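PDB 5NY5: 3,4-dihydroxybenzoate decarboxylase from Enterobacter cloacae, which catalyses the decarboxylation of 3,4-dihydroxybenzoate, and the reverse para-carboxylation of catechols, as a prenylated-flavin-dependent enzyme of the UbiD family. Local coordinates for residues A[39-48]-A[320-328]. Sequence-based numbering, arbitrary orientation.
Sequences YRHIGAGGTV and LVGPGEEHT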
loop_
_atom_site.group_PDB
_atom_site.type_symbol
_atom_site.label_atom_id
_atom_site.label_comp_id
_atom_site.label_asym_id
_atom_site.label_seq_id
_atom_site.Cartn_x
_atom_site.Cartn_y
_atom_site.Cartn_z
ATOM N N TYR A 39 45.222 10.520 -7.070
ATOM C CA TYR A 39 44.844 9.817 -5.852
ATOM C C TYR A 39 43.462 9.185 -5.946
ATOM O O TYR A 39 43.133 8.324 -5.123
ATOM C CB TYR A 39 44.901 10.757 -4.649
ATOM C CG TYR A 39 44.877 10.019 -3.333
ATOM C CD1 TYR A 39 45.796 9.013 -3.071
ATOM C CD2 TYR A 39 43.941 10.320 -2.357
ATOM C CE1 TYR A 39 45.784 8.329 -1.877
ATOM C CE2 TYR A 39 43.922 9.641 -1.159
ATOM C CZ TYR A 39 44.846 8.645 -0.924
ATOM O OH TYR A 39 44.834 7.960 0.266
ATOM N N ARG A 40 42.648 9.587 -6.925
ATOM C CA ARG A 40 41.369 8.918 -7.138
ATOM C C ARG A 40 41.566 7.435 -7.420
ATOM O O ARG A 40 40.781 6.598 -6.961
ATOM C CB ARG A 40 40.612 9.581 -8.285
ATOM C CG ARG A 40 39.374 8.826 -8.714
ATOM C CD ARG A 40 39.395 8.548 -10.196
ATOM N NE ARG A 40 38.154 7.933 -10.647
ATOM C CZ ARG A 40 37.701 8.004 -11.892
ATOM N NH1 ARG A 40 36.558 7.419 -12.220
ATOM N NH2 ARG A 40 38.389 8.671 -12.808
ATOM N N HIS A 41 42.616 7.091 -8.170
ATOM C CA HIS A 41 42.913 5.698 -8.472
ATOM C C HIS A 41 43.599 4.976 -7.324
ATOM O O HIS A 41 43.533 3.746 -7.261
ATOM C CB HIS A 41 43.806 5.597 -9.711
ATOM C CG HIS A 41 43.174 6.121 -10.963
ATOM N ND1 HIS A 41 42.298 5.377 -11.721
ATOM C CD2 HIS A 41 43.302 7.311 -11.596
ATOM C CE1 HIS A 41 41.906 6.089 -12.764
ATOM N NE2 HIS A 41 42.502 7.265 -12.711
ATOM N N ILE A 42 44.247 5.701 -6.420
ATOM C CA ILE A 42 45.147 5.103 -5.442
ATOM C C ILE A 42 44.490 4.944 -4.075
ATOM O O ILE A 42 44.592 3.886 -3.454
ATOM C CB ILE A 42 46.454 5.923 -5.357
ATOM C CG1 ILE A 42 47.281 5.696 -6.628
ATOM C CG2 ILE A 42 47.247 5.552 -4.115
ATOM C CD1 ILE A 42 48.474 6.597 -6.767
ATOM N N GLY A 43 43.803 5.972 -3.581
ATOM C CA GLY A 43 43.279 5.871 -2.231
ATOM C C GLY A 43 42.093 6.741 -1.859
ATOM O O GLY A 43 41.739 6.818 -0.679
ATOM N N ALA A 44 41.466 7.393 -2.838
ATOM C CA ALA A 44 40.321 8.251 -2.540
ATOM C C ALA A 44 39.194 7.458 -1.884
ATOM O O ALA A 44 38.726 7.803 -0.794
ATOM C CB ALA A 44 39.832 8.936 -3.815
ATOM N N GLY A 45 38.752 6.386 -2.535
ATOM C CA GLY A 45 37.735 5.520 -1.977
ATOM C C GLY A 45 36.399 6.224 -1.787
ATOM O O GLY A 45 36.088 7.230 -2.426
ATOM N N GLY A 46 35.601 5.665 -0.882
ATOM C CA GLY A 46 34.324 6.273 -0.553
ATOM C C GLY A 46 33.387 6.303 -1.742
ATOM O O GLY A 46 33.315 5.358 -2.537
ATOM N N THR A 47 32.662 7.410 -1.877
ATOM C CA THR A 47 31.672 7.574 -2.932
ATOM C C THR A 47 32.265 8.130 -4.222
ATOM O O THR A 47 31.510 8.512 -5.119
ATOM C CB THR A 47 30.534 8.477 -2.449
ATOM O OG1 THR A 47 31.052 9.765 -2.100
ATOM C CG2 THR A 47 29.862 7.868 -1.234
ATOM N N VAL A 48 33.593 8.183 -4.332
ATOM C CA VAL A 48 34.221 8.622 -5.571
ATOM C C VAL A 48 33.886 7.642 -6.683
ATOM O O VAL A 48 33.795 6.429 -6.461
ATOM C CB VAL A 48 35.742 8.752 -5.373
ATOM C CG1 VAL A 48 36.428 9.118 -6.675
ATOM C CG2 VAL A 48 36.040 9.786 -4.311
ATOM N N LEU A 320 42.348 16.523 1.766
ATOM C CA LEU A 320 41.712 15.270 1.389
ATOM C C LEU A 320 41.360 15.302 -0.090
ATOM O O LEU A 320 41.422 16.343 -0.748
ATOM C CB LEU A 320 40.462 14.988 2.239
ATOM C CG LEU A 320 39.396 16.072 2.439
ATOM C CD1 LEU A 320 38.558 16.304 1.193
ATOM C CD2 LEU A 320 38.502 15.720 3.616
ATOM N N VAL A 321 40.981 14.137 -0.606
ATOM C CA VAL A 321 40.529 13.977 -1.983
ATOM C C VAL A 321 39.251 13.150 -1.962
ATOM O O VAL A 321 39.181 12.129 -1.272
ATOM C CB VAL A 321 41.597 13.300 -2.864
ATOM C CG1 VAL A 321 41.035 12.975 -4.235
ATOM C CG2 VAL A 321 42.825 14.189 -2.992
ATOM N N GLY A 322 38.245 13.590 -2.708
ATOM C CA GLY A 322 37.025 12.817 -2.828
ATOM C C GLY A 322 35.723 13.545 -2.562
ATOM O O GLY A 322 35.011 13.887 -3.500
ATOM N N PRO A 323 35.400 13.796 -1.281
ATOM C CA PRO A 323 36.195 13.538 -0.075
ATOM C C PRO A 323 36.308 12.066 0.304
ATOM O O PRO A 323 37.076 11.752 1.208
ATOM C CB PRO A 323 35.443 14.318 1.002
ATOM C CG PRO A 323 34.043 14.311 0.547
ATOM C CD PRO A 323 34.100 14.408 -0.951
ATOM N N GLY A 324 35.552 11.197 -0.360
ATOM C CA GLY A 324 35.827 9.770 -0.325
ATOM C C GLY A 324 35.831 9.189 1.068
ATOM O O GLY A 324 35.125 9.655 1.963
ATOM N N GLU A 325 36.653 8.151 1.257
ATOM C CA GLU A 325 36.707 7.455 2.538
ATOM C C GLU A 325 37.201 8.357 3.662
ATOM O O GLU A 325 36.875 8.125 4.831
ATOM C CB GLU A 325 37.608 6.230 2.420
ATOM C CG GLU A 325 37.546 5.286 3.601
ATOM C CD GLU A 325 36.314 4.415 3.569
ATOM O OE1 GLU A 325 35.672 4.344 2.503
ATOM O OE2 GLU A 325 35.984 3.803 4.603
ATOM N N GLU A 326 37.994 9.378 3.336
ATOM C CA GLU A 326 38.466 10.297 4.365
ATOM C C GLU A 326 37.298 10.989 5.058
ATOM O O GLU A 326 37.311 11.172 6.282
ATOM C CB GLU A 326 39.425 11.317 3.751
ATOM C CG GLU A 326 40.250 12.072 4.770
ATOM C CD GLU A 326 41.689 12.256 4.331
ATOM O OE1 GLU A 326 41.952 12.210 3.110
ATOM O OE2 GLU A 326 42.559 12.439 5.209
ATOM N N HIS A 327 36.268 11.364 4.298
ATOM C CA HIS A 327 35.067 11.913 4.917
ATOM C C HIS A 327 34.321 10.846 5.707
ATOM O O HIS A 327 33.811 11.120 6.799
ATOM C CB HIS A 327 34.156 12.523 3.854
ATOM C CG HIS A 327 32.941 13.193 4.415
ATOM N ND1 HIS A 327 31.860 12.491 4.900
ATOM C CD2 HIS A 327 32.638 14.503 4.568
ATOM C CE1 HIS A 327 30.943 13.339 5.330
ATOM N NE2 HIS A 327 31.391 14.566 5.139
ATOM N N THR A 328 34.243 9.628 5.167
ATOM C CA THR A 328 33.541 8.548 5.852
ATOM C C THR A 328 34.118 8.300 7.240
ATOM O O THR A 328 33.374 8.049 8.194
ATOM C CB THR A 328 33.602 7.269 5.016
ATOM O OG1 THR A 328 32.903 7.463 3.782
ATOM C CG2 THR A 328 32.980 6.109 5.771
HETATM O O HOH W 1 32.297 8.235 0.980
HETATM O O HOH W 2 33.526 11.474 -2.202
#
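Ala44 and Glu325 make the one direct hydrogen bond between 39-48 and 320-328. Glu325 N donates to Ala44 O at 2.9 Å, nearly straight (160° at the hydrogen) and in the carbonyl plane. Glycines pack tightly beside it. Gly46 and Gly324 bring their CA atoms to 3.8 Å, and Gly324 CA directs a CA-H...O contact at Ala44 O, 3.5 Å away. Gly45 to Val48 form a type II' beta turn. With Val48 CG1 anti to the backbone N (chi1 176°), CG2 lies beside that N and rests 3.5 Å from Gly322 CA.

In the apolar part, Val321 CB meets the Tyr39 ring edge in plane, 3.8 Å from CD2. Where the fit is less direct, two waters bridge the segments. One joins Gly324 N to Thr47 OG1, which also hydrogen-bonds Phe290 O. Another links Thr47 N and Gly324 O weakly and reaches Thr328 OG1. Glu325 OE1 hydrogen-bonds Thr358 OG1, outside both segments.

The contact ties the UbiD N-terminal region to the flavin-binding Rift-related region. Glu326, hydrogen-bonded to His76, has its side chain about 9 Å from that of Ile169, a prenylated FMN-binding residue. The end of helix 34-42 and its following loop meet the loop leading into helix 324-346, with strand 70-73 packed on Tyr39 and Val321.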